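Ribosomal-protein-S5-alanine N-acetyltransferase (Vibrio fischeri, PDB 3IGR) probably transfers the acetyl group of acetyl-CoA to the N-terminal alanine of ribosomal protein uS5, as a GNAT-family acetyltransferase. Local coordinates at residues 13-18 and 69-74. Sequence-based numbering, arbitrary orientation.
Sequences RLIKSS and YFVVVD
With CG anti to the carbonyl carbon in both L14 (chi1 -72°) and F70, the leucine branch can reach over the phenylalanine ring. CD2 of L14 stands 3.8 Å from the centroid of the F70 ring and 9° off its normal, which makes this a CH-pi contact over the face. Three backbone bonds fix the register: V71 N donates to R13 O at 2.9 Å, R13 N donates in return to V71 O, and I15 N donates to Y69 O at 3.0 Å with an N-H...O angle of 171°. R13 and V71 thus form an antiparallel hydrogen-bonded pair, followed by the non-hydrogen-bonded pair L14 and F70, whose CA atoms are 4.4 Å apart. These bridges join strand 10-14 to strand 68-74 in the mixed sheet of the GNAT fold, and 30 of the 50 intervening residues are helical. I15 lies just past its strand yet still packs on strand 68-74: its CD1 is 3.8 Å from V71 CG1 and its CG2 3.9 Å from Y69 CD2, while I23 of helix 20-29 touches both I15 and V71. The R13 chain, extended from CG to NE, brings its guanidinium face over CG2 of V71 and V73, NH1 lying 3.8 Å from V71 CG2. NH1 also donates to L14 O at 3.1 Å, that oxygen lying in the guanidinium plane, and forms a salt bridge with D19.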
loop_
_atom_site.group_PDB
_atom_site.type_symbol
_atom_site.label_atom_id
_atom_site.label_comp_id
_atom_site.label_asym_id
_atom_site.label_seq_id
_atom_site.Cartn_x
_atom_site.Cartn_y
_atom_site.Cartn_z
ATOM N N ARG A 13 16.717 -11.888 0.753
ATOM C CA ARG A 13 17.202 -13.131 0.186
ATOM C C ARG A 13 17.214 -14.165 1.277
ATOM O O ARG A 13 17.070 -13.829 2.451
ATOM C CB ARG A 13 18.607 -12.958 -0.422
ATOM C CG ARG A 13 19.692 -12.501 0.556
ATOM C CD ARG A 13 21.072 -12.883 0.029
ATOM N NE ARG A 13 22.174 -12.332 0.821
ATOM C CZ ARG A 13 22.608 -12.833 1.977
ATOM N NH1 ARG A 13 22.035 -13.910 2.520
ATOM N NH2 ARG A 13 23.623 -12.251 2.599
ATOM N N LEU A 14 17.372 -15.426 0.893
ATOM C CA LEU A 14 17.493 -16.492 1.886
ATOM C C LEU A 14 18.828 -16.363 2.609
ATOM O O LEU A 14 19.835 -15.996 2.008
ATOM C CB LEU A 14 17.337 -17.868 1.236
ATOM C CG LEU A 14 15.913 -18.231 0.789
ATOM C CD1 LEU A 14 15.895 -19.561 0.019
ATOM C CD2 LEU A 14 14.950 -18.304 1.980
ATOM N N ILE A 15 18.814 -16.632 3.907
ATOM C CA ILE A 15 20.021 -16.616 4.716
ATOM C C ILE A 15 20.951 -17.760 4.294
ATOM O O ILE A 15 20.484 -18.808 3.827
ATOM C CB ILE A 15 19.662 -16.647 6.232
ATOM C CG1 ILE A 15 20.807 -16.099 7.093
ATOM C CG2 ILE A 15 19.162 -18.036 6.678
ATOM C CD1 ILE A 15 20.480 -16.014 8.573
ATOM N N LYS A 16 22.263 -17.543 4.429
ATOM C CA LYS A 16 23.270 -18.515 4.015
ATOM C C LYS A 16 24.268 -18.794 5.137
ATOM O O LYS A 16 24.380 -18.020 6.088
ATOM C CB LYS A 16 24.032 -18.018 2.777
ATOM C CG LYS A 16 23.215 -17.955 1.494
ATOM C CD LYS A 16 24.097 -17.846 0.256
ATOM C CE LYS A 16 24.398 -16.392 -0.081
ATOM N NZ LYS A 16 24.354 -16.121 -1.555
ATOM N N SER A 17 25.006 -19.893 5.005
ATOM C CA SER A 17 26.075 -20.225 5.942
ATOM C C SER A 17 27.017 -19.044 6.202
ATOM O O SER A 17 27.361 -18.775 7.354
ATOM C CB SER A 17 26.862 -21.445 5.451
ATOM O OG SER A 17 26.054 -22.613 5.465
ATOM N N SER A 18 27.403 -18.327 5.141
ATOM C CA SER A 18 28.329 -17.188 5.250
ATOM C C SER A 18 27.813 -16.014 6.096
ATOM O O SER A 18 28.590 -15.126 6.459
ATOM C CB SER A 18 28.737 -16.693 3.855
ATOM O OG SER A 18 27.595 -16.542 3.011
ATOM N N TYR A 69 14.027 -18.904 5.762
ATOM C CA TYR A 69 14.417 -17.857 6.675
ATOM C C TYR A 69 15.073 -16.778 5.830
ATOM O O TYR A 69 16.164 -16.988 5.307
ATOM C CB TYR A 69 15.367 -18.407 7.741
ATOM C CG TYR A 69 15.594 -17.472 8.899
ATOM C CD1 TYR A 69 15.101 -17.779 10.163
ATOM C CD2 TYR A 69 16.295 -16.266 8.728
ATOM C CE1 TYR A 69 15.306 -16.922 11.235
ATOM C CE2 TYR A 69 16.503 -15.403 9.791
ATOM C CZ TYR A 69 16.014 -15.743 11.048
ATOM O OH TYR A 69 16.210 -14.894 12.115
ATOM N N PHE A 70 14.387 -15.651 5.655
ATOM C CA PHE A 70 14.928 -14.547 4.865
ATOM C C PHE A 70 15.603 -13.495 5.730
ATOM O O PHE A 70 15.157 -13.221 6.851
ATOM C CB PHE A 70 13.826 -13.836 4.101
ATOM C CG PHE A 70 13.222 -14.636 2.984
ATOM C CD1 PHE A 70 13.709 -14.502 1.678
ATOM C CD2 PHE A 70 12.132 -15.473 3.231
ATOM C CE1 PHE A 70 13.135 -15.213 0.629
ATOM C CE2 PHE A 70 11.554 -16.209 2.194
ATOM C CZ PHE A 70 12.049 -16.071 0.885
ATOM N N VAL A 71 16.647 -12.882 5.191
ATOM C CA VAL A 71 17.238 -11.679 5.803
ATOM C C VAL A 71 17.054 -10.449 4.892
ATOM O O VAL A 71 16.950 -10.577 3.662
ATOM C CB VAL A 71 18.732 -11.854 6.167
ATOM C CG1 VAL A 71 18.888 -12.843 7.340
ATOM C CG2 VAL A 71 19.582 -12.283 4.962
ATOM N N VAL A 72 16.974 -9.276 5.511
ATOM C CA VAL A 72 16.936 -8.025 4.782
ATOM C C VAL A 72 18.325 -7.384 4.937
ATOM O O VAL A 72 18.804 -7.184 6.057
ATOM C CB VAL A 72 15.871 -7.062 5.324
ATOM C CG1 VAL A 72 15.868 -5.779 4.480
ATOM C CG2 VAL A 72 14.488 -7.713 5.351
ATOM N N VAL A 73 18.968 -7.091 3.813
ATOM C CA VAL A 73 20.324 -6.562 3.829
ATOM C C VAL A 73 20.329 -5.122 3.357
ATOM O O VAL A 73 19.739 -4.807 2.323
ATOM C CB VAL A 73 21.271 -7.391 2.929
ATOM C CG1 VAL A 73 22.684 -6.725 2.834
ATOM C CG2 VAL A 73 21.375 -8.810 3.450
ATOM N N ASP A 74 20.985 -4.250 4.125
ATOM C CA ASP A 74 21.335 -2.926 3.635
ATOM C C ASP A 74 22.614 -3.090 2.812
ATOM O O ASP A 74 23.689 -3.352 3.350
ATOM C CB ASP A 74 21.559 -1.958 4.799
ATOM C CG ASP A 74 21.717 -0.507 4.350
ATOM O OD1 ASP A 74 22.084 -0.238 3.189
ATOM O OD2 ASP A 74 21.468 0.381 5.183
#